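Local structure of probable fumarate reductase Ifc3 (Shewanella frigidimarina, 1QO8) at residues M167-G171 with D182-F187; G179-K183 with R235-T239; N224-K229 with T239-H243; N384-F390 with A403-P408; I521-F525 with N558-H562. The protein catalyses the essentially one-way reduction of fumarate to succinate in vitro, using FAD and four covalently bound c-type hemes, and may take part in electron transport to ferric iron. One frame throughout, in Å; residues are numbered along the deposited sequence.

Overall arrangement
Interactions 1, 2 and 3 form one cluster in the flavoprotein part of the chain, with centres 7 to 14 Å apart. Interactions 1 and 2 share Asp182 and Lys183, interactions 2 and 3 share Thr239, and strands 167-168, 239-241 and 227-229 make up one small antiparallel sheet beside the FAD. Interaction 4 comes later, its centre about 40 Å from that of interaction 2, where a turn after strand 381-383 meets the end of helix 397-405. Interaction 5 closes the series and attaches helix 543-563 to strand 524-526 of the parallel sheet; its centre lies about 50 Å from that of interaction 4, across the chain's centre. Interactions 1 to 3 build the flavin-side region; 4 and 5 pack separately.

Interaction 1: residues M167-G171 with D182-F187; sequences MNAVG and DKVEWF
Val170, two residues past the short strand 167-168, an outer strand of a three-stranded antiparallel sheet, wedges its two methyl branches against the start of helix 184-194. CG1 meets Val184 CG2 at 3.8 Å and Phe187 CD2, an apolar contact in which the two valines cross at about a right angle. Its chi1 of 49° sets CG1 between the backbone N and the carbonyl carbon and CG2 anti to the backbone N, against the turn into the helix, where Val170 CG2 is 3.6 Å from Lys183 C. Asp182 OD2 approaches Val170 CB at 3.6 Å without a hydrogen bond.

Back toward strand 167-168 the partner is Phe187: Asn168 CB comes obliquely to Phe187 CE2 at 3.8 Å, and the backbone N of Ala169 lies at the ring edge. No hydrogen bond joins the two segments; polar groups that flank this packing are fixed from outside. Asp182 is held by Arg238 and Gln175, while Asn168 is hydrogen-bonded to Gly541 O, Asn543 and Thr239, close to the FAD. Lys183 occupies the N-cap position of the helix, and Phe187 N donates to Lys183 O at 3.1 Å, fixing the first turn that carries the ring.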
# COMPACT_ATOMS: atom_id res chain seq x y z
N MET A 167 22.28 -10.46 16.05
CA MET A 167 22.20 -9.01 16.02
C MET A 167 23.48 -8.44 15.40
O MET A 167 24.60 -8.81 15.81
CB MET A 167 22.07 -8.57 17.49
CG MET A 167 22.03 -7.06 17.62
SD MET A 167 21.60 -6.34 19.20
CE MET A 167 21.92 -4.62 18.84
N ASN A 168 23.34 -7.72 14.31
CA ASN A 168 24.39 -6.98 13.63
C ASN A 168 24.83 -5.77 14.43
O ASN A 168 24.05 -5.06 15.06
CB ASN A 168 23.92 -6.55 12.20
CG ASN A 168 23.80 -7.74 11.29
OD1 ASN A 168 24.41 -8.80 11.54
ND2 ASN A 168 23.04 -7.73 10.20
N ALA A 169 26.14 -5.61 14.57
CA ALA A 169 26.69 -4.37 15.16
C ALA A 169 28.10 -4.15 14.59
O ALA A 169 28.78 -5.07 14.12
CB ALA A 169 26.72 -4.42 16.66
N VAL A 170 28.56 -2.93 14.60
CA VAL A 170 29.86 -2.56 14.07
C VAL A 170 30.64 -1.91 15.23
O VAL A 170 30.05 -1.05 15.85
CB VAL A 170 29.80 -1.56 12.91
CG1 VAL A 170 28.93 -0.33 13.12
CG2 VAL A 170 31.23 -1.02 12.68
N GLY A 171 31.90 -2.27 15.41
CA GLY A 171 32.71 -1.65 16.46
C GLY A 171 32.56 -2.35 17.80
O GLY A 171 32.67 -1.69 18.83
N ASP A 182 35.99 -3.61 10.87
CA ASP A 182 34.70 -3.27 10.29
C ASP A 182 34.58 -1.76 10.43
O ASP A 182 35.39 -1.17 11.14
CB ASP A 182 33.58 -3.99 11.03
CG ASP A 182 32.18 -3.92 10.44
OD1 ASP A 182 32.05 -3.50 9.26
OD2 ASP A 182 31.24 -4.35 11.18
N LYS A 183 33.72 -1.10 9.67
CA LYS A 183 33.58 0.34 9.71
C LYS A 183 32.08 0.64 9.58
O LYS A 183 31.37 -0.10 8.88
CB LYS A 183 34.25 1.13 8.58
CG LYS A 183 35.74 0.87 8.43
CD LYS A 183 36.37 1.58 7.24
CE LYS A 183 37.78 1.04 7.00
NZ LYS A 183 38.78 1.88 7.73
N VAL A 184 31.67 1.68 10.25
CA VAL A 184 30.29 2.11 10.20
C VAL A 184 29.80 2.28 8.77
O VAL A 184 28.67 1.87 8.45
CB VAL A 184 30.13 3.41 10.99
CG1 VAL A 184 28.78 4.08 10.70
CG2 VAL A 184 30.21 3.16 12.47
N GLU A 185 30.63 2.80 7.87
CA GLU A 185 30.25 3.05 6.50
C GLU A 185 30.06 1.72 5.82
O GLU A 185 29.23 1.66 4.93
CB GLU A 185 31.25 3.93 5.71
CG GLU A 185 32.68 3.89 6.23
CD GLU A 185 32.82 4.62 7.56
OE1 GLU A 185 32.58 5.84 7.65
OE2 GLU A 185 33.14 3.96 8.57
N TRP A 186 30.81 0.68 6.17
CA TRP A 186 30.59 -0.64 5.58
C TRP A 186 29.23 -1.21 5.97
O TRP A 186 28.49 -1.76 5.14
CB TRP A 186 31.75 -1.53 5.99
CG TRP A 186 33.06 -1.12 5.35
CD1 TRP A 186 33.29 -0.13 4.44
CD2 TRP A 186 34.33 -1.75 5.56
NE1 TRP A 186 34.60 -0.06 4.09
CE2 TRP A 186 35.27 -1.06 4.76
CE3 TRP A 186 34.77 -2.79 6.38
CZ2 TRP A 186 36.63 -1.41 4.75
CZ3 TRP A 186 36.11 -3.14 6.36
CH2 TRP A 186 37.03 -2.44 5.55
N PHE A 187 28.92 -1.10 7.25
CA PHE A 187 27.58 -1.50 7.76
C PHE A 187 26.49 -0.75 6.98
O PHE A 187 25.49 -1.29 6.52
CB PHE A 187 27.50 -1.18 9.27
CG PHE A 187 26.27 -1.64 9.99
CD1 PHE A 187 25.00 -1.22 9.62
CD2 PHE A 187 26.34 -2.54 11.03
CE1 PHE A 187 23.85 -1.66 10.27
CE2 PHE A 187 25.20 -2.99 11.70
CZ PHE A 187 23.94 -2.57 11.31

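Interaction 2: residues G179-K183 with R235-T239; sequences GVEDK and RVDRT
Asp182 and Arg238 make the ionic part of this contact, a bidentate salt bridge between two irregular loops of the flavoprotein region. Arg238 grips the carboxylate side-on, with one nitrogen to each oxygen: Arg238 NH2 donates to Asp182 OD1 at 2.7 Å, and Arg238 NE to Asp182 OD2, also at 2.7 Å. The N-H...O angle is 161° for the first bond and 145° for the second. OD2 uses its syn lone pair; OD1 is met on its syn side but from somewhat outside the carboxylate plane. The two flat groups are twisted 35° apart, so the pair is not fully coplanar. A bend at chi3 of the arginine turns this edge toward the acid.

Van der Waals contacts between methyl groups and carbonyl oxygens flank the ions. Val236 CG2 rests 3.4 Å from Glu181 O, and Val180 CG1 reaches Asp237 O at 3.6 Å; the fine geometry between the two valines themselves is doubtful.

A classic beta bulge shapes the chain here, Arg238 and Thr239 both facing Lys229 of strand 227-229 as the loop enters strand 239-241. Outside the two segments, Arg238 NH1 pairs with Asp190 of helix 184-194, and Gln175 donates to Asp182 OD2. Asp182 takes NE and NH2 and Asp190 takes NH1, so the buried charge of Arg238 is probably balanced by two carboxylates and the group restrained from rotating.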
# COMPACT_ATOMS: atom_id res chain seq x y z
N GLY A 179 39.77 -10.28 15.68
CA GLY A 179 40.60 -9.73 14.62
C GLY A 179 39.81 -9.27 13.40
O GLY A 179 40.31 -9.27 12.28
N VAL A 180 38.55 -8.90 13.62
CA VAL A 180 37.71 -8.45 12.53
C VAL A 180 37.71 -6.92 12.47
O VAL A 180 37.34 -6.23 13.43
CB VAL A 180 36.30 -9.06 12.66
CG1 VAL A 180 35.35 -8.31 11.75
CG2 VAL A 180 36.29 -10.54 12.36
N GLU A 181 38.14 -6.38 11.35
CA GLU A 181 38.04 -4.94 11.10
C GLU A 181 36.70 -4.63 10.43
O GLU A 181 36.29 -5.36 9.53
CB GLU A 181 39.22 -4.49 10.28
CG GLU A 181 39.12 -4.21 8.81
CD GLU A 181 40.47 -3.85 8.20
OE1 GLU A 181 41.51 -4.38 8.69
OE2 GLU A 181 40.51 -3.06 7.22
N ASP A 182 35.99 -3.61 10.87
CA ASP A 182 34.70 -3.27 10.29
C ASP A 182 34.58 -1.76 10.43
O ASP A 182 35.39 -1.17 11.14
CB ASP A 182 33.58 -3.99 11.03
CG ASP A 182 32.18 -3.92 10.44
OD1 ASP A 182 32.05 -3.50 9.26
OD2 ASP A 182 31.24 -4.35 11.18
N LYS A 183 33.72 -1.10 9.67
CA LYS A 183 33.58 0.34 9.71
C LYS A 183 32.08 0.64 9.58
O LYS A 183 31.37 -0.10 8.88
CB LYS A 183 34.25 1.13 8.58
CG LYS A 183 35.74 0.87 8.43
CD LYS A 183 36.37 1.58 7.24
CE LYS A 183 37.78 1.04 7.00
NZ LYS A 183 38.78 1.88 7.73
N ARG A 235 29.84 -7.79 4.57
CA ARG A 235 31.13 -8.00 3.90
C ARG A 235 32.16 -8.49 4.90
O ARG A 235 33.18 -9.02 4.50
CB ARG A 235 31.53 -6.69 3.20
CG ARG A 235 32.13 -5.68 4.12
CD ARG A 235 32.50 -4.37 3.42
NE ARG A 235 31.28 -3.77 2.86
CZ ARG A 235 31.23 -2.57 2.26
NH1 ARG A 235 32.36 -1.87 2.17
NH2 ARG A 235 30.12 -2.06 1.75
N VAL A 236 31.99 -8.28 6.19
CA VAL A 236 32.75 -8.88 7.28
C VAL A 236 31.78 -9.42 8.35
O VAL A 236 30.54 -9.27 8.27
CB VAL A 236 33.72 -7.90 7.95
CG1 VAL A 236 34.71 -8.71 8.80
CG2 VAL A 236 34.66 -7.10 7.05
N ASP A 237 32.32 -10.10 9.35
CA ASP A 237 31.56 -10.81 10.36
C ASP A 237 31.01 -9.78 11.35
O ASP A 237 31.85 -9.04 11.84
CB ASP A 237 32.47 -11.76 11.14
CG ASP A 237 33.00 -12.89 10.31
OD1 ASP A 237 33.09 -12.78 9.06
OD2 ASP A 237 33.33 -13.90 10.98
N ARG A 238 29.72 -9.67 11.51
CA ARG A 238 29.14 -8.59 12.35
C ARG A 238 27.98 -9.06 13.19
O ARG A 238 27.30 -8.37 13.93
CB ARG A 238 28.46 -7.69 11.27
CG ARG A 238 28.75 -6.23 11.43
CD ARG A 238 28.04 -5.48 10.31
NE ARG A 238 29.08 -4.79 9.55
CZ ARG A 238 29.06 -4.88 8.22
NH1 ARG A 238 28.13 -5.54 7.52
NH2 ARG A 238 30.06 -4.30 7.59
N THR A 239 27.55 -10.28 13.07
CA THR A 239 26.37 -10.87 13.67
C THR A 239 26.72 -11.53 15.01
O THR A 239 27.51 -12.47 14.98
CB THR A 239 25.85 -11.91 12.65
OG1 THR A 239 25.58 -11.33 11.37
CG2 THR A 239 24.58 -12.55 13.22

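Interaction 3: residues N224-K229 with T239-H243; sequences NLDDLK and THRPH
A beta hairpin, strands 227-229 and 239-241, brings together Asp227 and Arg241, Leu228 and His240, and Lys229 and Thr239. The hydrogen-bonded pair at its loop end is nearly symmetrical, Lys229 N to Thr239 O and Thr239 N to Lys229 O both measuring 3.0 Å. At the other end, Asp227 N reaches Arg241 O at 2.8 Å, and Asp226 and Asp227 both face Arg241 in a classic beta bulge.

Beyond the bulge, Asn224 OD1 accepts His243 N at 2.8 Å and Asp226 N at 3.0 Å from opposite faces of its amide plane; the latter bond closes an Asx turn. With chi1 at -177°, the amide of Asn224 extends alongside His243.

On one face of the hairpin, Leu228 CD1 sits over the His240 ring, 4.1 Å from its centroid and 15° off the normal, in a CH-pi contact. On the other, Lys229 CB lies 3.4 Å from Arg241 NH1 at the guanidinium edge; Arg241 NE bonds weakly to Ala164 O, close to FAD-binding Gly166.

His240 ties the hairpin to strand 167-168 through Met167 and also bonds Thr172; Leu228 packs on Gln175 of helix 173-177, and Pro242 rests against helix 248-262.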
# COMPACT_ATOMS: atom_id res chain seq x y z
N ASN A 224 24.24 -12.89 26.88
CA ASN A 224 25.52 -13.24 26.26
C ASN A 224 25.38 -13.11 24.73
O ASN A 224 24.56 -13.74 24.11
CB ASN A 224 25.98 -14.62 26.71
CG ASN A 224 27.35 -14.96 26.12
OD1 ASN A 224 27.55 -15.14 24.92
ND2 ASN A 224 28.37 -15.09 27.00
N LEU A 225 26.21 -12.33 24.07
CA LEU A 225 26.30 -12.27 22.61
C LEU A 225 27.78 -12.34 22.22
O LEU A 225 28.31 -11.51 21.50
CB LEU A 225 25.65 -10.98 22.09
CG LEU A 225 24.15 -10.79 22.44
CD1 LEU A 225 23.75 -9.35 22.17
CD2 LEU A 225 23.35 -11.84 21.68
N ASP A 226 28.50 -13.37 22.70
CA ASP A 226 29.92 -13.48 22.37
C ASP A 226 30.25 -14.14 21.05
O ASP A 226 31.42 -13.99 20.62
CB ASP A 226 30.70 -14.18 23.51
CG ASP A 226 30.89 -13.30 24.73
OD1 ASP A 226 30.83 -12.05 24.74
OD2 ASP A 226 31.10 -13.85 25.82
N ASP A 227 29.42 -14.97 20.43
CA ASP A 227 29.76 -15.63 19.19
C ASP A 227 29.63 -14.62 18.04
O ASP A 227 28.70 -13.81 18.02
CB ASP A 227 28.96 -16.88 18.94
CG ASP A 227 29.00 -17.74 17.69
OD1 ASP A 227 28.35 -17.48 16.63
OD2 ASP A 227 29.58 -18.87 17.70
N LEU A 228 30.61 -14.62 17.14
CA LEU A 228 30.64 -13.69 16.03
C LEU A 228 30.68 -14.45 14.71
O LEU A 228 31.59 -15.25 14.46
CB LEU A 228 31.85 -12.74 16.09
CG LEU A 228 31.97 -11.73 14.95
CD1 LEU A 228 30.89 -10.65 15.01
CD2 LEU A 228 33.33 -11.00 14.94
N LYS A 229 29.73 -14.21 13.82
CA LYS A 229 29.63 -14.85 12.55
C LYS A 229 29.21 -13.81 11.49
O LYS A 229 28.87 -12.66 11.76
CB LYS A 229 28.58 -15.99 12.43
CG LYS A 229 29.02 -17.26 13.19
CD LYS A 229 28.17 -18.45 12.73
CE LYS A 229 28.81 -19.78 13.12
NZ LYS A 229 28.45 -20.08 14.56
N THR A 239 27.55 -10.28 13.07
CA THR A 239 26.37 -10.87 13.67
C THR A 239 26.72 -11.53 15.01
O THR A 239 27.51 -12.47 14.98
CB THR A 239 25.85 -11.91 12.65
OG1 THR A 239 25.58 -11.33 11.37
CG2 THR A 239 24.58 -12.55 13.22
N HIS A 240 26.21 -11.05 16.13
CA HIS A 240 26.48 -11.49 17.48
C HIS A 240 25.30 -12.35 18.00
O HIS A 240 24.17 -11.96 17.79
CB HIS A 240 26.66 -10.30 18.38
CG HIS A 240 27.68 -9.31 17.95
ND1 HIS A 240 27.59 -8.53 16.82
CD2 HIS A 240 28.87 -8.99 18.53
CE1 HIS A 240 28.66 -7.77 16.69
NE2 HIS A 240 29.44 -8.03 17.73
N ARG A 241 25.62 -13.54 18.49
CA ARG A 241 24.82 -14.60 18.96
C ARG A 241 25.43 -15.08 20.31
O ARG A 241 26.59 -14.82 20.59
CB ARG A 241 24.88 -15.82 18.04
CG ARG A 241 24.20 -15.84 16.72
CD ARG A 241 24.23 -17.18 15.99
NE ARG A 241 23.53 -16.97 14.70
CZ ARG A 241 24.07 -16.62 13.53
NH1 ARG A 241 25.33 -16.31 13.28
NH2 ARG A 241 23.25 -16.53 12.48
N PRO A 242 24.67 -15.72 21.14
CA PRO A 242 25.11 -16.25 22.44
C PRO A 242 26.25 -17.24 22.19
O PRO A 242 26.19 -17.99 21.22
CB PRO A 242 23.88 -16.96 23.05
CG PRO A 242 22.75 -16.25 22.30
CD PRO A 242 23.27 -16.13 20.88
N HIS A 243 27.27 -17.23 23.02
CA HIS A 243 28.36 -18.21 22.86
C HIS A 243 27.80 -19.60 22.73
O HIS A 243 27.69 -20.20 21.63
CB HIS A 243 29.30 -18.18 24.07
CG HIS A 243 30.56 -18.99 23.86
ND1 HIS A 243 31.30 -19.46 24.92
CD2 HIS A 243 31.17 -19.40 22.72
CE1 HIS A 243 32.34 -20.12 24.41
NE2 HIS A 243 32.29 -20.10 23.08

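Interaction 4: residues N384-F390 with A403-P408; sequences NKDGNRF and AILKQP
Gln407 lays its side chain flat across the ring of Phe390, its amide plane only 12° from the ring plane. Gln407 CG stands 3.7 Å from the ring centroid, almost on the normal, which makes a CH-pi contact, and Gln407 CD comes within 3.4 Å of Phe390 CG. A bend at chi2 folds the amide back over the ring. Each end of that amide is then bonded: Asn384 ND2 donates to Gln407 OE1 at 3.1 Å, in the carbonyl plane and with an N-H...O angle of 168°, and Gln407 NE2 donates to Ala403 O at 3.1 Å. The two amides are nearly coplanar, 28° apart.

Asn384 heads a type I turn running to Gly387, and its OD1 receives Asn388 N from above the carbonyl plane at 3.0 Å. Replacing Gln407 by an alanine would probably leave Asn384 ND2 and Ala403 O without these mates and strip the stacked cover from one face of Phe390.

The ring's edge meets Ala403 CB, 3.8 Å from Phe390 CD2, while Ile404 CG1 touches Phe390 CE2 and CZ. A water accepts from Lys385 N and donates to Pro408 O, at 2.7 Å from the latter, bridging the backbones. The contact thus fastens the turn after strand 381-383 to the end of helix 397-405, with Phe390 and Ile404 both packing on Met382 of that strand and Ala412 of strand 412-417.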
# COMPACT_ATOMS: atom_id res chain seq x y z
N ASN A 384 7.75 -32.53 -6.27
CA ASN A 384 6.41 -31.94 -6.02
C ASN A 384 5.54 -32.98 -5.34
O ASN A 384 6.07 -34.06 -4.98
CB ASN A 384 5.83 -31.40 -7.31
CG ASN A 384 5.50 -32.48 -8.32
OD1 ASN A 384 5.51 -33.72 -8.07
ND2 ASN A 384 5.18 -31.91 -9.48
N LYS A 385 4.26 -32.69 -5.10
CA LYS A 385 3.38 -33.66 -4.43
C LYS A 385 3.26 -35.02 -5.09
O LYS A 385 2.88 -36.04 -4.46
CB LYS A 385 1.97 -32.99 -4.39
CG LYS A 385 0.78 -33.86 -4.69
CD LYS A 385 -0.56 -33.15 -4.77
CE LYS A 385 -1.65 -34.17 -5.13
NZ LYS A 385 -1.57 -34.43 -6.63
N ASP A 386 3.43 -35.16 -6.38
CA ASP A 386 3.49 -36.39 -7.12
C ASP A 386 4.83 -37.14 -7.00
O ASP A 386 4.85 -38.37 -7.23
CB ASP A 386 3.25 -36.17 -8.63
CG ASP A 386 1.83 -35.62 -8.85
OD1 ASP A 386 0.90 -35.95 -8.09
OD2 ASP A 386 1.68 -34.82 -9.81
N GLY A 387 5.86 -36.40 -6.67
CA GLY A 387 7.19 -37.00 -6.64
C GLY A 387 8.07 -36.66 -7.83
O GLY A 387 9.07 -37.35 -7.96
N ASN A 388 7.83 -35.58 -8.57
CA ASN A 388 8.63 -35.15 -9.68
C ASN A 388 9.45 -33.91 -9.36
O ASN A 388 8.94 -32.98 -8.73
CB ASN A 388 7.71 -34.79 -10.91
CG ASN A 388 6.94 -36.04 -11.32
OD1 ASN A 388 7.58 -37.10 -11.47
ND2 ASN A 388 5.64 -36.13 -11.43
N ARG A 389 10.69 -33.83 -9.80
CA ARG A 389 11.53 -32.66 -9.65
C ARG A 389 10.93 -31.61 -10.58
O ARG A 389 10.21 -32.10 -11.43
CB ARG A 389 13.01 -32.99 -10.04
CG ARG A 389 13.71 -33.87 -8.97
CD ARG A 389 15.12 -34.31 -9.52
NE ARG A 389 15.97 -33.16 -9.43
CZ ARG A 389 16.77 -32.70 -10.39
NH1 ARG A 389 16.84 -33.50 -11.48
NH2 ARG A 389 17.57 -31.67 -10.18
N PHE A 390 11.18 -30.32 -10.45
CA PHE A 390 10.45 -29.37 -11.27
C PHE A 390 11.42 -28.22 -11.43
O PHE A 390 11.20 -27.31 -12.15
CB PHE A 390 9.16 -28.78 -10.66
CG PHE A 390 9.26 -28.49 -9.17
CD1 PHE A 390 9.06 -29.48 -8.26
CD2 PHE A 390 9.52 -27.21 -8.69
CE1 PHE A 390 9.19 -29.20 -6.89
CE2 PHE A 390 9.71 -26.90 -7.34
CZ PHE A 390 9.48 -27.93 -6.45
N ALA A 403 8.82 -21.36 -8.39
CA ALA A 403 8.44 -22.67 -8.93
C ALA A 403 7.68 -23.55 -7.94
O ALA A 403 6.82 -24.33 -8.32
CB ALA A 403 9.68 -23.44 -9.42
N ILE A 404 7.99 -23.52 -6.64
CA ILE A 404 7.14 -24.22 -5.68
C ILE A 404 5.68 -23.73 -5.80
O ILE A 404 4.80 -24.59 -5.88
CB ILE A 404 7.67 -24.11 -4.23
CG1 ILE A 404 9.09 -24.73 -4.04
CG2 ILE A 404 6.64 -24.85 -3.40
CD1 ILE A 404 9.80 -24.31 -2.78
N LEU A 405 5.37 -22.45 -5.83
CA LEU A 405 4.01 -21.92 -5.90
C LEU A 405 3.28 -22.36 -7.16
O LEU A 405 2.04 -22.45 -7.07
CB LEU A 405 3.97 -20.36 -5.79
CG LEU A 405 4.56 -19.95 -4.40
CD1 LEU A 405 4.84 -18.46 -4.26
CD2 LEU A 405 3.56 -20.32 -3.30
N LYS A 406 3.99 -22.71 -8.24
CA LYS A 406 3.39 -23.24 -9.45
C LYS A 406 3.11 -24.75 -9.36
O LYS A 406 2.45 -25.23 -10.28
CB LYS A 406 4.27 -23.09 -10.68
CG LYS A 406 4.74 -21.68 -10.97
CD LYS A 406 5.53 -21.65 -12.29
CE LYS A 406 4.72 -21.01 -13.37
NZ LYS A 406 5.16 -19.67 -13.84
N GLN A 407 3.58 -25.43 -8.31
CA GLN A 407 3.28 -26.88 -8.26
C GLN A 407 1.90 -27.11 -7.64
O GLN A 407 1.46 -26.27 -6.86
CB GLN A 407 4.32 -27.65 -7.41
CG GLN A 407 5.77 -27.39 -7.87
CD GLN A 407 5.93 -27.73 -9.35
OE1 GLN A 407 5.67 -28.85 -9.76
NE2 GLN A 407 6.32 -26.77 -10.17
N PRO A 408 1.28 -28.24 -7.92
CA PRO A 408 0.06 -28.68 -7.30
C PRO A 408 0.04 -28.65 -5.79
O PRO A 408 0.95 -29.24 -5.17
CB PRO A 408 -0.16 -30.14 -7.72
CG PRO A 408 0.92 -30.43 -8.70
CD PRO A 408 1.75 -29.21 -8.94
O HOH W 1 3.52 -29.99 -5.19

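Interaction 5: residues I521-F525 with N558-H562; sequences IDGLF and NAAKH
His562 NE2 donates to Asp522 OD1 at 3.1 Å, with an N-H...O angle of 154°, joining a type II turn to the last helix of the chain. The turn, Ile521 to Leu524, leads into strand 524-526, which lies next to strand 303-306 in the parallel sheet of the FAD-binding, Rossmann-like fold. The acceptor lies near the imidazole plane, whereas the nitrogen meets OD1 from above the carboxylate plane, and the two flat groups stand 67° apart. With its CG anti to the backbone N, the histidine swings its imidazole from helix 543-563 toward the turn. Both partners have second bonds: His562 ND1 to Ser303 and Asp522 OD2 to Ser283. Held at both nitrogens, the imidazole is probably restrained from flipping.

Phe525 carries the apolar half. One face of its ring lies against the helix backbone, with Ala559 CA 3.9 Å from the centroid in a CH-pi contact and Asn558 C over the same ring; Asn558 CB touches Phe525 CE2 at 3.8 Å. The ring also turns its edge toward the face of His562 in an offset edge-to-face pair, centroids 5.9 Å apart and planes at 66°. Were Phe525 an alanine, a gap would probably open between strand and helix, leaving Ala559 and the imidazole without their aromatic neighbour.

Around this, Phe525 and Ala559 both pack on Val305 of the adjoining strand 303-306. Gly523, whose backbone angles call for glycine, closes the corner, its N lying 3.7 Å from His562 CE1.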
# COMPACT_ATOMS: atom_id res chain seq x y z
N ILE A 521 3.37 12.94 14.57
CA ILE A 521 2.06 12.99 15.23
C ILE A 521 2.38 13.10 16.73
O ILE A 521 3.26 12.35 17.22
CB ILE A 521 1.26 11.72 14.96
CG1 ILE A 521 0.94 11.61 13.47
CG2 ILE A 521 0.04 11.64 15.86
CD1 ILE A 521 0.34 10.29 13.03
N ASP A 522 1.80 14.11 17.35
CA ASP A 522 1.97 14.45 18.73
C ASP A 522 1.54 13.33 19.67
O ASP A 522 0.37 12.97 19.70
CB ASP A 522 1.06 15.69 19.04
CG ASP A 522 1.37 16.15 20.48
OD1 ASP A 522 2.54 16.48 20.76
OD2 ASP A 522 0.42 16.11 21.29
N GLY A 523 2.45 12.77 20.45
CA GLY A 523 2.08 11.64 21.33
C GLY A 523 2.40 10.25 20.78
O GLY A 523 2.19 9.26 21.54
N LEU A 524 2.77 10.06 19.53
CA LEU A 524 2.84 8.72 18.90
C LEU A 524 4.26 8.34 18.45
O LEU A 524 4.90 9.08 17.73
CB LEU A 524 1.99 8.60 17.65
CG LEU A 524 1.18 7.35 17.33
CD1 LEU A 524 1.08 7.04 15.85
CD2 LEU A 524 1.48 6.08 18.10
N PHE A 525 4.81 7.22 18.91
CA PHE A 525 6.17 6.77 18.55
C PHE A 525 6.13 5.32 18.07
O PHE A 525 5.12 4.65 18.32
CB PHE A 525 7.13 6.89 19.74
CG PHE A 525 7.21 8.31 20.28
CD1 PHE A 525 6.26 8.76 21.19
CD2 PHE A 525 8.17 9.18 19.83
CE1 PHE A 525 6.28 10.06 21.64
CE2 PHE A 525 8.20 10.50 20.29
CZ PHE A 525 7.25 10.93 21.22
N ASN A 558 12.53 9.04 23.60
CA ASN A 558 11.72 10.18 23.15
C ASN A 558 10.30 10.13 23.66
O ASN A 558 9.69 11.17 23.99
CB ASN A 558 11.71 10.31 21.64
CG ASN A 558 13.13 10.58 21.15
OD1 ASN A 558 13.57 11.72 21.30
ND2 ASN A 558 13.88 9.66 20.62
N ALA A 559 9.69 8.94 23.81
CA ALA A 559 8.39 8.86 24.43
C ALA A 559 8.41 9.47 25.84
O ALA A 559 7.43 10.11 26.22
CB ALA A 559 7.88 7.43 24.51
N ALA A 560 9.45 9.20 26.62
CA ALA A 560 9.50 9.59 28.02
C ALA A 560 9.76 11.09 28.13
O ALA A 560 9.08 11.78 28.89
CB ALA A 560 10.55 8.84 28.82
N LYS A 561 10.69 11.55 27.31
CA LYS A 561 11.04 12.96 27.22
C LYS A 561 9.80 13.79 26.87
O LYS A 561 9.53 14.85 27.48
CB LYS A 561 12.20 13.16 26.23
CG LYS A 561 13.54 13.21 26.93
CD LYS A 561 14.83 12.89 26.21
CE LYS A 561 15.15 13.68 24.97
NZ LYS A 561 16.49 13.38 24.37
N HIS A 562 8.93 13.25 26.01
CA HIS A 562 7.75 14.00 25.59
C HIS A 562 6.69 13.97 26.67
O HIS A 562 5.90 14.92 26.78
CB HIS A 562 7.23 13.39 24.29
CG HIS A 562 5.96 14.00 23.79
ND1 HIS A 562 4.71 13.48 24.15
CD2 HIS A 562 5.75 15.07 23.02
CE1 HIS A 562 3.80 14.20 23.53
NE2 HIS A 562 4.40 15.16 22.83